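Local coordinates for protein Hpr(Ser) kinase (Coxiella burnetii, PDB 3TQF) that probably acts as an ATP-dependent kinase and phosphatase that adds a phosphate to a serine of the carrier protein HPr and removes it again, at residues R119-L124 with V128-F133. Numbering follows the deposited sequence.
Sequences RTEIIL and VPKILF
The carboxylate of Glu121 turns one face to Lys130: NZ stands above the plane, 3.3 Å from CD and 3.4 Å from OE2. The salt bridge is thus made over the flat side of the group rather than at an oxygen tip, and OE2 also has a weak hydrogen bond with Ser98 OG of strand 92-102. Lys130 gets there with CG anti to its backbone N (chi1 -168°) and an extended chain whose CD and CE pass across Glu121 CG. The other flat group, the Arg119 guanidinium, is met at a slant by a methyl of Leu132, CD1 lying 3.8 Å from NE; Pro108 also touches the arginine. On the same side as Glu121 and Lys130, Ile123 CD1 meets Val128 CG2 at 3.7 Å, Val128 also touching Val95 and Ile123 touching Leu51. Two hydrogen-bonded pairs hold the backbones together. Glu121 N gives a nearly straight bond to Val128 O (2.8 Å), returned by Val128 N to Glu121 O, and Arg119 and Lys130 bond both ways. Between them, Thr120 faces Pro129 in a non-hydrogen-bonded pair. This is a twisted antiparallel beta hairpin: strand 126-134 continues the mixed sheet of the HPr kinase C-terminal domain, parallel to strand 92-102, and strand 117-123 pairs along its other side.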
ATOM      1  N   ARG A 119       3.317  26.658  -4.507  1.00 45.07           N
ATOM      2  CA  ARG A 119       3.549  27.914  -3.807  1.00 46.89           C
ATOM      3  C   ARG A 119       5.043  28.013  -3.527  1.00 45.82           C
ATOM      4  O   ARG A 119       5.811  27.179  -3.991  1.00 43.65           O
ATOM      5  CB  ARG A 119       2.753  27.958  -2.501  1.00 47.46           C
ATOM      6  CG  ARG A 119       1.235  27.993  -2.678  1.00 49.81           C
ATOM      7  CD  ARG A 119       0.587  28.827  -1.579  1.00 53.11           C
ATOM      8  NE  ARG A 119      -0.856  28.629  -1.442  1.00 55.66           N
ATOM      9  CZ  ARG A 119      -1.777  29.061  -2.306  1.00 59.37           C
ATOM     10  NH1 ARG A 119      -1.431  29.702  -3.420  1.00 60.63           N
ATOM     11  NH2 ARG A 119      -3.066  28.835  -2.064  1.00 61.22           N
ATOM     12  N   THR A 120       5.451  29.043  -2.787  1.00 47.64           N
ATOM     13  CA  THR A 120       6.840  29.198  -2.349  1.00 47.26           C
ATOM     14  C   THR A 120       6.908  29.382  -0.834  1.00 47.60           C
ATOM     15  O   THR A 120       6.088  30.085  -0.253  1.00 49.44           O
ATOM     16  CB  THR A 120       7.514  30.406  -3.027  1.00 49.45           C
ATOM     17  OG1 THR A 120       7.440  30.265  -4.449  1.00 49.37           O
ATOM     18  CG2 THR A 120       8.969  30.518  -2.616  1.00 49.35           C
ATOM     19  N   GLU A 121       7.890  28.733  -0.213  1.00 46.31           N
ATOM     20  CA  GLU A 121       8.205  28.910   1.204  1.00 46.93           C
ATOM     21  C   GLU A 121       9.528  29.639   1.337  1.00 48.07           C
ATOM     22  O   GLU A 121      10.498  29.288   0.666  1.00 47.12           O
ATOM     23  CB  GLU A 121       8.338  27.553   1.894  1.00 44.81           C
ATOM     24  CG  GLU A 121       7.024  26.921   2.293  1.00 45.11           C
ATOM     25  CD  GLU A 121       6.881  26.744   3.782  1.00 46.44           C
ATOM     26  OE1 GLU A 121       6.887  27.763   4.506  1.00 49.62           O
ATOM     27  OE2 GLU A 121       6.754  25.582   4.224  1.00 45.85           O
ATOM     28  N   ILE A 122       9.565  30.640   2.213  1.00 50.26           N
ATOM     29  CA  ILE A 122      10.812  31.324   2.543  1.00 51.80           C
ATOM     30  C   ILE A 122      11.432  30.630   3.751  1.00 50.79           C
ATOM     31  O   ILE A 122      10.937  30.755   4.870  1.00 51.68           O
ATOM     32  CB  ILE A 122      10.598  32.822   2.860  1.00 55.22           C
ATOM     33  CG1 ILE A 122       9.679  33.485   1.825  1.00 56.46           C
ATOM     34  CG2 ILE A 122      11.932  33.538   2.914  1.00 57.29           C
ATOM     35  CD1 ILE A 122      10.043  33.190   0.393  1.00 55.71           C
ATOM     36  N   ILE A 123      12.502  29.877   3.511  1.00 49.31           N
ATOM     37  CA  ILE A 123      13.234  29.200   4.577  1.00 48.63           C
ATOM     38  C   ILE A 123      14.618  29.842   4.706  1.00 50.59           C
ATOM     39  O   ILE A 123      15.473  29.675   3.841  1.00 50.38           O
ATOM     40  CB  ILE A 123      13.363  27.690   4.298  1.00 45.72           C
ATOM     41  CG1 ILE A 123      12.003  27.102   3.906  1.00 43.78           C
ATOM     42  CG2 ILE A 123      13.924  26.973   5.517  1.00 45.50           C
ATOM     43  CD1 ILE A 123      11.987  25.595   3.763  1.00 40.27           C
ATOM     44  N   LEU A 124      14.822  30.588   5.785  1.00 52.80           N
ATOM     45  CA  LEU A 124      16.036  31.380   5.970  1.00 55.57           C
ATOM     46  C   LEU A 124      16.354  32.219   4.735  1.00 56.73           C
ATOM     47  O   LEU A 124      17.497  32.273   4.288  1.00 57.79           O
ATOM     48  CB  LEU A 124      17.223  30.483   6.335  1.00 55.14           C
ATOM     49  CG  LEU A 124      17.059  29.672   7.621  1.00 54.43           C
ATOM     50  CD1 LEU A 124      18.289  28.806   7.871  1.00 54.31           C
ATOM     51  CD2 LEU A 124      16.795  30.597   8.798  1.00 56.62           C
ATOM     52  N   VAL A 128      12.026  28.070  -1.395  1.00 43.15           N
ATOM     53  CA  VAL A 128      11.850  26.645  -1.596  1.00 40.65           C
ATOM     54  C   VAL A 128      10.460  26.413  -2.196  1.00 40.07           C
ATOM     55  O   VAL A 128       9.462  26.872  -1.641  1.00 40.56           O
ATOM     56  CB  VAL A 128      11.984  25.880  -0.274  1.00 39.49           C
ATOM     57  CG1 VAL A 128      11.711  24.397  -0.488  1.00 37.29           C
ATOM     58  CG2 VAL A 128      13.369  26.100   0.319  1.00 40.22           C
ATOM     59  N   PRO A 129      10.390  25.724  -3.348  1.00 39.31           N
ATOM     60  CA  PRO A 129       9.085  25.404  -3.921  1.00 38.91           C
ATOM     61  C   PRO A 129       8.238  24.593  -2.952  1.00 37.56           C
ATOM     62  O   PRO A 129       8.766  23.743  -2.235  1.00 36.18           O
ATOM     63  CB  PRO A 129       9.427  24.570  -5.159  1.00 38.26           C
ATOM     64  CG  PRO A 129      10.830  24.914  -5.496  1.00 38.98           C
ATOM     65  CD  PRO A 129      11.504  25.347  -4.237  1.00 39.28           C
ATOM     66  N   LYS A 130       6.939  24.867  -2.932  1.00 38.34           N
ATOM     67  CA  LYS A 130       6.028  24.259  -1.972  1.00 37.70           C
ATOM     68  C   LYS A 130       4.788  23.753  -2.687  1.00 37.71           C
ATOM     69  O   LYS A 130       4.178  24.486  -3.457  1.00 39.24           O
ATOM     70  CB  LYS A 130       5.624  25.286  -0.916  1.00 39.36           C
ATOM     71  CG  LYS A 130       4.908  24.714   0.287  1.00 39.25           C
ATOM     72  CD  LYS A 130       4.101  25.792   0.992  1.00 42.49           C
ATOM     73  CE  LYS A 130       3.822  25.445   2.448  1.00 43.40           C
ATOM     74  NZ  LYS A 130       3.634  26.674   3.282  1.00 46.80           N
ATOM     75  N   ILE A 131       4.421  22.502  -2.432  1.00 36.36           N
ATOM     76  CA  ILE A 131       3.224  21.922  -3.019  1.00 36.74           C
ATOM     77  C   ILE A 131       2.204  21.685  -1.924  1.00 37.08           C
ATOM     78  O   ILE A 131       2.544  21.197  -0.859  1.00 36.07           O
ATOM     79  CB  ILE A 131       3.530  20.584  -3.726  1.00 35.40           C
ATOM     80  CG1 ILE A 131       4.561  20.796  -4.841  1.00 35.40           C
ATOM     81  CG2 ILE A 131       2.250  19.970  -4.291  1.00 35.74           C
ATOM     82  CD1 ILE A 131       4.914  19.542  -5.599  1.00 34.27           C
ATOM     83  N   LEU A 132       0.959  22.058  -2.183  1.00 39.10           N
ATOM     84  CA  LEU A 132      -0.156  21.700  -1.314  1.00 39.97           C
ATOM     85  C   LEU A 132      -0.761  20.418  -1.862  1.00 39.54           C
ATOM     86  O   LEU A 132      -1.313  20.418  -2.956  1.00 40.48           O
ATOM     87  CB  LEU A 132      -1.214  22.813  -1.288  1.00 42.69           C
ATOM     88  CG  LEU A 132      -0.790  24.215  -0.830  1.00 43.98           C
ATOM     89  CD1 LEU A 132      -2.012  25.095  -0.688  1.00 47.15           C
ATOM     90  CD2 LEU A 132      -0.022  24.194   0.476  1.00 42.99           C
ATOM     91  N   PHE A 133      -0.644  19.322  -1.119  1.00 38.68           N
ATOM     92  CA  PHE A 133      -1.130  18.029  -1.590  1.00 38.50           C
ATOM     93  C   PHE A 133      -2.328  17.536  -0.791  1.00 39.91           C
ATOM     94  O   PHE A 133      -2.239  17.402   0.423  1.00 39.42           O
ATOM     95  CB  PHE A 133      -0.024  16.978  -1.544  1.00 36.43           C
ATOM     96  CG  PHE A 133      -0.364  15.734  -2.307  1.00 36.22           C
ATOM     97  CD1 PHE A 133      -0.857  14.618  -1.660  1.00 35.67           C
ATOM     98  CD2 PHE A 133      -0.231  15.700  -3.684  1.00 36.60           C
ATOM     99  CE1 PHE A 133      -1.186  13.484  -2.364  1.00 36.03           C
ATOM    100  CE2 PHE A 133      -0.562  14.568  -4.396  1.00 36.89           C
ATOM    101  CZ  PHE A 133      -1.040  13.457  -3.736  1.00 36.78           C
TER